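Local coordinates for protein alanine racemase (Oenococcus oeni PSU-1, PDB 3HUR) that belongs to the alanine racemase family, whose members join an N-terminal TIM-barrel domain to a C-terminal domain rich in beta strands, at residues His21-Ile26 with Ala59-Leu64; Ser206-Trp211 with Pro216-Ala221; Leu64-Leu69 with Leu73-Ala78. All blocks are in the same frame, centred on the assembly; numbering follows the deposited sequence.

Interaction 1 of 3, residues His21-Ile26 with Ala59-Leu64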
# COMPACT_ATOMS: atom_id res chain seq x y z
N HIS A 21 19.68 22.62 -21.41
CA HIS A 21 18.93 22.86 -22.59
C HIS A 21 17.54 23.38 -22.26
O HIS A 21 17.06 24.31 -22.91
CB HIS A 21 18.88 21.56 -23.38
CG HIS A 21 18.04 21.62 -24.61
ND1 HIS A 21 18.55 22.00 -25.83
CD2 HIS A 21 16.74 21.31 -24.81
CE1 HIS A 21 17.59 21.94 -26.74
NE2 HIS A 21 16.48 21.51 -26.15
N ASN A 22 16.88 22.80 -21.27
CA ASN A 22 15.56 23.29 -20.88
C ASN A 22 15.60 24.74 -20.39
O ASN A 22 14.69 25.51 -20.67
CB ASN A 22 14.90 22.40 -19.82
CG ASN A 22 14.50 21.06 -20.34
OD1 ASN A 22 14.42 20.82 -21.54
ND2 ASN A 22 14.22 20.16 -19.44
N LEU A 23 16.64 25.12 -19.64
CA LEU A 23 16.74 26.51 -19.17
C LEU A 23 16.97 27.43 -20.37
O LEU A 23 16.34 28.47 -20.48
CB LEU A 23 17.85 26.71 -18.14
CG LEU A 23 17.54 26.24 -16.71
CD1 LEU A 23 18.53 26.86 -15.70
CD2 LEU A 23 16.12 26.56 -16.34
N GLN A 24 17.85 27.02 -21.26
CA GLN A 24 18.06 27.71 -22.52
C GLN A 24 16.76 27.90 -23.37
O GLN A 24 16.53 28.98 -23.88
CB GLN A 24 19.17 27.01 -23.31
CG GLN A 24 20.61 27.26 -22.72
CD GLN A 24 21.65 26.16 -23.08
OE1 GLN A 24 21.34 25.15 -23.75
NE2 GLN A 24 22.89 26.35 -22.63
N GLU A 25 15.93 26.87 -23.51
CA GLU A 25 14.71 26.96 -24.32
C GLU A 25 13.75 27.94 -23.77
O GLU A 25 13.17 28.73 -24.51
CB GLU A 25 13.94 25.64 -24.38
CG GLU A 25 14.53 24.63 -25.31
CD GLU A 25 14.27 24.96 -26.75
OE1 GLU A 25 13.08 25.10 -27.14
OE2 GLU A 25 15.28 25.04 -27.47
N ILE A 26 13.55 27.86 -22.46
CA ILE A 26 12.52 28.66 -21.85
C ILE A 26 12.97 30.13 -21.75
O ILE A 26 12.13 31.03 -21.57
CB ILE A 26 12.07 28.07 -20.50
CG1 ILE A 26 10.68 28.58 -20.16
CG2 ILE A 26 13.04 28.42 -19.38
CD1 ILE A 26 9.58 28.09 -21.09
N ALA A 59 26.25 28.78 -17.76
CA ALA A 59 25.76 30.15 -17.66
C ALA A 59 24.26 30.24 -18.01
O ALA A 59 23.76 31.31 -18.36
CB ALA A 59 26.56 31.07 -18.57
N SER A 60 23.56 29.11 -17.86
CA SER A 60 22.19 29.01 -18.29
C SER A 60 21.23 29.47 -17.23
O SER A 60 20.03 29.64 -17.52
CB SER A 60 21.89 27.60 -18.78
OG SER A 60 21.90 26.68 -17.72
N ALA A 61 21.75 29.71 -16.03
CA ALA A 61 21.02 30.37 -14.93
C ALA A 61 21.88 31.48 -14.29
O ALA A 61 23.06 31.29 -14.13
CB ALA A 61 20.66 29.37 -13.87
N ASP A 62 21.25 32.57 -13.87
CA ASP A 62 21.93 33.70 -13.25
C ASP A 62 21.76 33.76 -11.73
O ASP A 62 22.44 34.54 -11.03
CB ASP A 62 21.40 35.02 -13.85
CG ASP A 62 21.31 34.95 -15.37
OD1 ASP A 62 22.37 35.00 -16.04
OD2 ASP A 62 20.18 34.77 -15.88
N ALA A 63 20.79 33.01 -11.22
CA ALA A 63 20.71 32.74 -9.78
C ALA A 63 20.03 31.39 -9.51
O ALA A 63 19.52 30.71 -10.41
CB ALA A 63 20.00 33.82 -9.10
N LEU A 64 20.02 31.02 -8.26
CA LEU A 64 19.42 29.77 -7.84
C LEU A 64 18.49 30.11 -6.71
O LEU A 64 18.85 30.89 -5.85
CB LEU A 64 20.50 28.81 -7.32
CG LEU A 64 21.64 28.51 -8.28
CD1 LEU A 64 22.76 27.74 -7.55
CD2 LEU A 64 21.13 27.77 -9.47
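Leu23 packs against Ser60 and Ala61 in a buried contact between helix 16-30, on the outside of the TIM barrel, and the turn that leads from helix 48-57 into barrel strand 63-66. It is a worked example of a leucine from one helix packing against the turn between another helix and its strand. Its CG stands anti to the carbonyl carbon (chi1 -77°), which carries CD1 out from the helix toward the turn. There Leu23 CD1 lies 3.8 Å from Ala61 CB. The same methyl, Leu23 CD1, is also 3.6 Å from Ser60 O, one terminal carbon thus meeting both residues. Nearer the helix, Leu23 CB comes within 3.7 Å of Ser60 O, so the leucine runs alongside this carbonyl from its root to its end. The hydroxyl adds a second polar neighbour, with Ser60 OG 3.9 Å from Leu23 CD1, and it shares a hydrogen bond with Thr58 OG1. Ser60 O in turn receives a weak hydrogen bond from Arg27 NH1, one helical turn beyond Leu23. Gln24 forms the exposed margin: its extended chain runs beside Ser60, with Gln24 CG 4.2 Å from Ser60 CB, a loose van der Waals touch. What presents the turn in this way is a Schellman motif, in which Ala59, with positive phi, ends helix 48-57 while Ser60 N bonds back to Phe55 O. Phe55 of helix 48-57 touches Leu23, Ser60 and Ala61 alike, and Ala37 of strand 34-38 meets both Leu23 and Ala61, so the leucine is wedged where two helices meet neighbouring parallel strands.

Interaction 2 of 3, residues Ser206-Trp211 with Pro216-Ala221. With SO4 (sulfate ion), chain B.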
# COMPACT_ATOMS: atom_id res chain seq x y z
N SER A 206 6.80 28.57 -13.65
CA SER A 206 6.95 27.67 -14.80
C SER A 206 5.77 27.79 -15.73
O SER A 206 5.91 27.78 -16.95
CB SER A 206 7.07 26.20 -14.33
OG SER A 206 8.39 25.83 -13.92
N ALA A 207 4.60 27.82 -15.14
CA ALA A 207 3.36 27.77 -15.87
C ALA A 207 3.16 29.11 -16.64
O ALA A 207 2.80 29.12 -17.84
CB ALA A 207 2.20 27.48 -14.88
N THR A 208 3.46 30.22 -15.96
CA THR A 208 3.45 31.50 -16.57
C THR A 208 4.41 31.50 -17.73
O THR A 208 4.06 31.94 -18.85
CB THR A 208 3.80 32.60 -15.58
OG1 THR A 208 3.06 32.41 -14.37
CG2 THR A 208 3.42 33.97 -16.16
N CYS A 209 5.60 30.96 -17.55
CA CYS A 209 6.55 30.93 -18.66
C CYS A 209 6.01 30.13 -19.84
O CYS A 209 6.17 30.53 -21.02
CB CYS A 209 7.92 30.35 -18.23
SG CYS A 209 8.89 31.41 -17.12
N ILE A 210 5.39 28.99 -19.56
CA ILE A 210 5.03 28.08 -20.66
C ILE A 210 3.84 28.65 -21.46
O ILE A 210 4.00 28.95 -22.62
CB ILE A 210 4.68 26.65 -20.19
CG1 ILE A 210 5.91 25.96 -19.58
CG2 ILE A 210 4.10 25.83 -21.37
CD1 ILE A 210 5.58 24.74 -18.82
N TRP A 211 2.70 28.81 -20.79
CA TRP A 211 1.44 29.16 -21.44
C TRP A 211 1.05 30.66 -21.54
O TRP A 211 -0.02 30.96 -22.00
CB TRP A 211 0.28 28.37 -20.80
CG TRP A 211 0.41 26.90 -21.05
CD1 TRP A 211 0.18 26.24 -22.22
CD2 TRP A 211 0.89 25.92 -20.12
NE1 TRP A 211 0.46 24.88 -22.07
CE2 TRP A 211 0.91 24.67 -20.79
CE3 TRP A 211 1.29 25.98 -18.78
CZ2 TRP A 211 1.29 23.49 -20.17
CZ3 TRP A 211 1.67 24.81 -18.17
CH2 TRP A 211 1.67 23.58 -18.86
N PRO A 216 2.11 40.51 -23.33
CA PRO A 216 3.04 41.62 -23.04
C PRO A 216 2.88 42.21 -21.65
O PRO A 216 3.74 42.94 -21.19
CB PRO A 216 2.67 42.67 -24.07
CG PRO A 216 2.02 41.90 -25.18
CD PRO A 216 1.29 40.79 -24.52
N ARG A 217 1.77 41.90 -20.99
CA ARG A 217 1.52 42.43 -19.66
C ARG A 217 2.38 41.74 -18.60
O ARG A 217 2.49 42.23 -17.45
CB ARG A 217 0.05 42.24 -19.30
CG ARG A 217 -0.96 43.09 -20.11
CD ARG A 217 -2.41 42.76 -19.72
NE ARG A 217 -2.78 41.40 -20.10
CZ ARG A 217 -3.84 40.73 -19.67
NH1 ARG A 217 -4.68 41.28 -18.82
NH2 ARG A 217 -4.06 39.48 -20.07
N ILE A 218 2.92 40.57 -18.95
CA ILE A 218 3.78 39.82 -18.04
C ILE A 218 5.22 40.23 -18.34
O ILE A 218 5.67 40.19 -19.49
CB ILE A 218 3.63 38.29 -18.21
CG1 ILE A 218 2.16 37.83 -18.16
CG2 ILE A 218 4.38 37.56 -17.13
CD1 ILE A 218 1.49 38.05 -16.82
N SER A 219 5.94 40.65 -17.31
CA SER A 219 7.38 40.88 -17.46
C SER A 219 8.17 39.56 -17.33
O SER A 219 8.03 38.81 -16.37
CB SER A 219 7.90 41.86 -16.41
OG SER A 219 9.31 41.96 -16.49
N PHE A 220 9.01 39.31 -18.31
CA PHE A 220 9.91 38.19 -18.28
C PHE A 220 11.31 38.66 -17.98
O PHE A 220 12.30 37.97 -18.25
CB PHE A 220 9.76 37.45 -19.59
CG PHE A 220 8.38 36.89 -19.76
CD1 PHE A 220 8.00 35.76 -19.03
CD2 PHE A 220 7.44 37.53 -20.55
CE1 PHE A 220 6.72 35.25 -19.12
CE2 PHE A 220 6.16 37.02 -20.66
CZ PHE A 220 5.79 35.87 -19.94
N ALA A 221 11.39 39.81 -17.33
CA ALA A 221 12.69 40.36 -16.98
C ALA A 221 13.54 39.25 -16.30
O ALA A 221 14.63 38.91 -16.79
CB ALA A 221 12.52 41.59 -16.07
S SO4 B . 7.27 26.48 -10.27
O1 SO4 B . 7.26 25.05 -10.05
O2 SO4 B . 5.95 27.05 -10.32
O3 SO4 B . 7.87 27.10 -9.13
O4 SO4 B . 7.94 26.61 -11.55
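Thr208 and Ile218 meet through their CG2 methyls, 3.8 Å apart, as the two side chains pass at a slant. In each residue CG2 is anti to the backbone N, and that shared rotation turns the two methyls into the gap between helix 206-211 and the loop behind it. The second touch is aromatic: Phe220 brings one corner of its ring, CE1, to 4.3 Å from Thr208 O, which lies at the ring edge and near the ring plane. The same CE1 of Phe220 is 4.3 Å from Cys209 CA, so the ring bears on the helix backbone rather than on the end of a side chain. This van der Waals contact joins the helix after strand 201-202 to the loop leading into strand 222-223, the last strand of the TIM barrel's parallel sheet.

Nearby polar groups set the two sides. Thr208 OG1 pairs with Asn205 OD1, just ahead of the helix, and this bond helps fix which way the methyl faces. In the loop, Ser219 OG accepts from Ala221 N at 3.1 Å (158°), an ST turn that shapes the backbone around Phe220. At the start of the helix Ser206 N gives a weak hydrogen bond to a sulfate ion, probably from the crystallisation liquor and also held by Gln227 N, while Ser206 OG receives hydrogen bonds from Gly226 N and Leu228 N.

Ile218 is backed by Phe180 and Leu184 of helix 174-191, whereas Cys209 and Phe220 both rest on Thr30 of helix 16-30; the loop thus threads between these helices.

Interaction 3 of 3, residues Leu64-Leu69 with Leu73-Ala78. With SO4 (sulfate ion), chain D.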
# COMPACT_ATOMS: atom_id res chain seq x y z
N LEU A 64 20.02 31.02 -8.26
CA LEU A 64 19.42 29.77 -7.84
C LEU A 64 18.49 30.11 -6.71
O LEU A 64 18.85 30.89 -5.85
CB LEU A 64 20.50 28.81 -7.32
CG LEU A 64 21.64 28.51 -8.28
CD1 LEU A 64 22.76 27.74 -7.55
CD2 LEU A 64 21.13 27.77 -9.47
N ILE A 65 17.30 29.51 -6.72
CA ILE A 65 16.33 29.68 -5.60
C ILE A 65 16.10 28.30 -4.94
O ILE A 65 15.90 27.29 -5.63
CB ILE A 65 14.96 30.23 -6.11
CG1 ILE A 65 15.17 31.47 -7.00
CG2 ILE A 65 14.07 30.55 -4.96
CD1 ILE A 65 13.85 32.13 -7.65
N VAL A 66 16.13 28.28 -3.62
CA VAL A 66 15.95 27.08 -2.83
C VAL A 66 15.05 27.40 -1.63
O VAL A 66 14.72 28.58 -1.41
CB VAL A 66 17.31 26.46 -2.36
CG1 VAL A 66 18.25 26.15 -3.56
CG2 VAL A 66 17.96 27.33 -1.39
N SER A 67 14.63 26.35 -0.89
CA SER A 67 13.57 26.44 0.15
C SER A 67 14.05 26.50 1.59
O SER A 67 13.29 26.72 2.49
CB SER A 67 12.63 25.23 0.05
OG SER A 67 12.40 24.87 -1.32
N ASN A 68 15.33 26.24 1.79
CA ASN A 68 15.89 26.14 3.12
C ASN A 68 17.29 26.75 3.12
O ASN A 68 18.09 26.57 2.20
CB ASN A 68 15.95 24.66 3.55
CG ASN A 68 14.57 24.05 3.86
OD1 ASN A 68 13.97 24.27 4.96
ND2 ASN A 68 14.10 23.22 2.94
N LEU A 69 17.57 27.51 4.15
CA LEU A 69 18.89 28.01 4.37
C LEU A 69 19.95 26.89 4.23
O LEU A 69 20.93 27.02 3.50
CB LEU A 69 18.94 28.59 5.78
CG LEU A 69 20.23 29.28 6.15
CD1 LEU A 69 20.53 30.37 5.14
CD2 LEU A 69 20.13 29.80 7.61
N LEU A 73 23.60 26.93 2.16
CA LEU A 73 24.91 26.65 2.76
C LEU A 73 25.63 25.46 2.11
O LEU A 73 26.79 25.57 1.79
CB LEU A 73 24.78 26.47 4.28
CG LEU A 73 24.23 27.74 5.00
CD1 LEU A 73 24.33 27.70 6.51
CD2 LEU A 73 24.89 28.99 4.52
N GLU A 74 24.91 24.37 1.84
CA GLU A 74 25.48 23.24 1.14
C GLU A 74 25.90 23.55 -0.26
O GLU A 74 26.90 23.06 -0.74
CB GLU A 74 24.46 22.09 1.02
CG GLU A 74 24.18 21.22 2.25
CD GLU A 74 23.04 20.18 1.96
OE1 GLU A 74 23.27 19.09 1.33
OE2 GLU A 74 21.91 20.51 2.33
N LEU A 75 25.06 24.25 -0.99
CA LEU A 75 25.42 24.68 -2.32
C LEU A 75 26.74 25.51 -2.24
O LEU A 75 27.64 25.36 -3.07
CB LEU A 75 24.26 25.48 -2.93
CG LEU A 75 23.01 24.72 -3.46
CD1 LEU A 75 21.83 25.68 -3.72
CD2 LEU A 75 23.37 24.01 -4.77
N ARG A 76 26.87 26.35 -1.21
CA ARG A 76 28.07 27.21 -1.09
C ARG A 76 29.30 26.35 -0.87
O ARG A 76 30.29 26.53 -1.55
CB ARG A 76 27.93 28.24 0.05
CG ARG A 76 26.99 29.36 -0.27
CD ARG A 76 27.56 30.24 -1.38
NE ARG A 76 26.66 31.36 -1.70
CZ ARG A 76 26.38 31.74 -2.93
NH1 ARG A 76 26.91 31.11 -3.95
NH2 ARG A 76 25.55 32.73 -3.15
N GLN A 77 29.19 25.41 0.07
CA GLN A 77 30.19 24.39 0.26
C GLN A 77 30.58 23.67 -1.01
O GLN A 77 31.72 23.25 -1.13
CB GLN A 77 29.70 23.31 1.21
CG GLN A 77 29.83 23.62 2.68
CD GLN A 77 29.83 22.33 3.52
OE1 GLN A 77 29.29 21.28 3.10
NE2 GLN A 77 30.43 22.41 4.71
N ALA A 78 29.64 23.47 -1.94
CA ALA A 78 29.95 22.74 -3.19
C ALA A 78 30.54 23.63 -4.26
O ALA A 78 30.66 23.20 -5.41
CB ALA A 78 28.75 22.03 -3.70
S SO4 D . 16.05 21.05 -0.04
O1 SO4 D . 15.24 19.87 0.22
O2 SO4 D . 15.30 22.34 0.00
O3 SO4 D . 17.12 20.96 0.96
O4 SO4 D . 16.62 20.86 -1.38
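Leu75 projects from helix 69-77 as a bump whose CD1 settles against two residues of strand 63-66, Val66 and Leu64. The closer fit is with the valine: Val66 CG1 and Leu75 CD1 approach tip to tip at 3.6 Å. Leu64, two residues back on the same face of the strand, borders the other part of the hollow with its CD1 4.4 Å from Leu75 CD1, a looser touch. Leu75 CG is anti to the carbonyl carbon (chi1 -76°), and from there the branch extends toward the strand. Ala52 of helix 48-57 touches both Leu64 and Leu75 and so helps to line the hollow.

Through this packing the helix of a beta-alpha-beta unit, strand 63-66, helix 69-77 and strand 84-86, lies against its first strand, a repeating step of the TIM barrel. Between the two lies a short turn through Ser67 and Asn68. Asn68 occupies the N-cap position, but its side chain makes no capping bond; Asn68 ND2 instead donates to O2 of a sulfate ion at 3.3 Å (164°), which is also bound by Asp42 N and by Arg8 NH1 of the second subunit.

The first helical turn is closed by Leu73 N donating to Leu69 O at 3.0 Å. Leu73 CG lies beside the same oxygen, 3.7 Å from Leu69 O, and Leu69 turns its branch back to meet it, with Leu69 CG 4.4 Å from Leu73 CD1. Farther out, Leu73 packs on Tyr386 of the second subunit, while Glu74 OE2 forms a salt bridge with Lys371 NZ of that subunit.

How the interactions relate
From the N terminus, helix 16-30 comes first, and interaction 1 closes the longest loop, bringing 21-26 against 59-64 across strand 34-38 and helices 41-45 and 48-57. Interaction 3 starts at Leu64, where interaction 1 ends, and makes a short closure from strand 63-66 onto the helix that follows. Much later, interaction 2 closes another short loop, from helix 206-211 to the approach of strand 222-223. The three run in series, none nested or crossed. Helix 16-30 bridges interactions 1 and 2, with Ile26 CG1 3.8 Å from Cys209 CB, whereas interactions 2 and 3 stay about 10 Å apart at their nearest atoms. That touch joins early and late parts of the barrel, while interaction 3 secures one beta-alpha step.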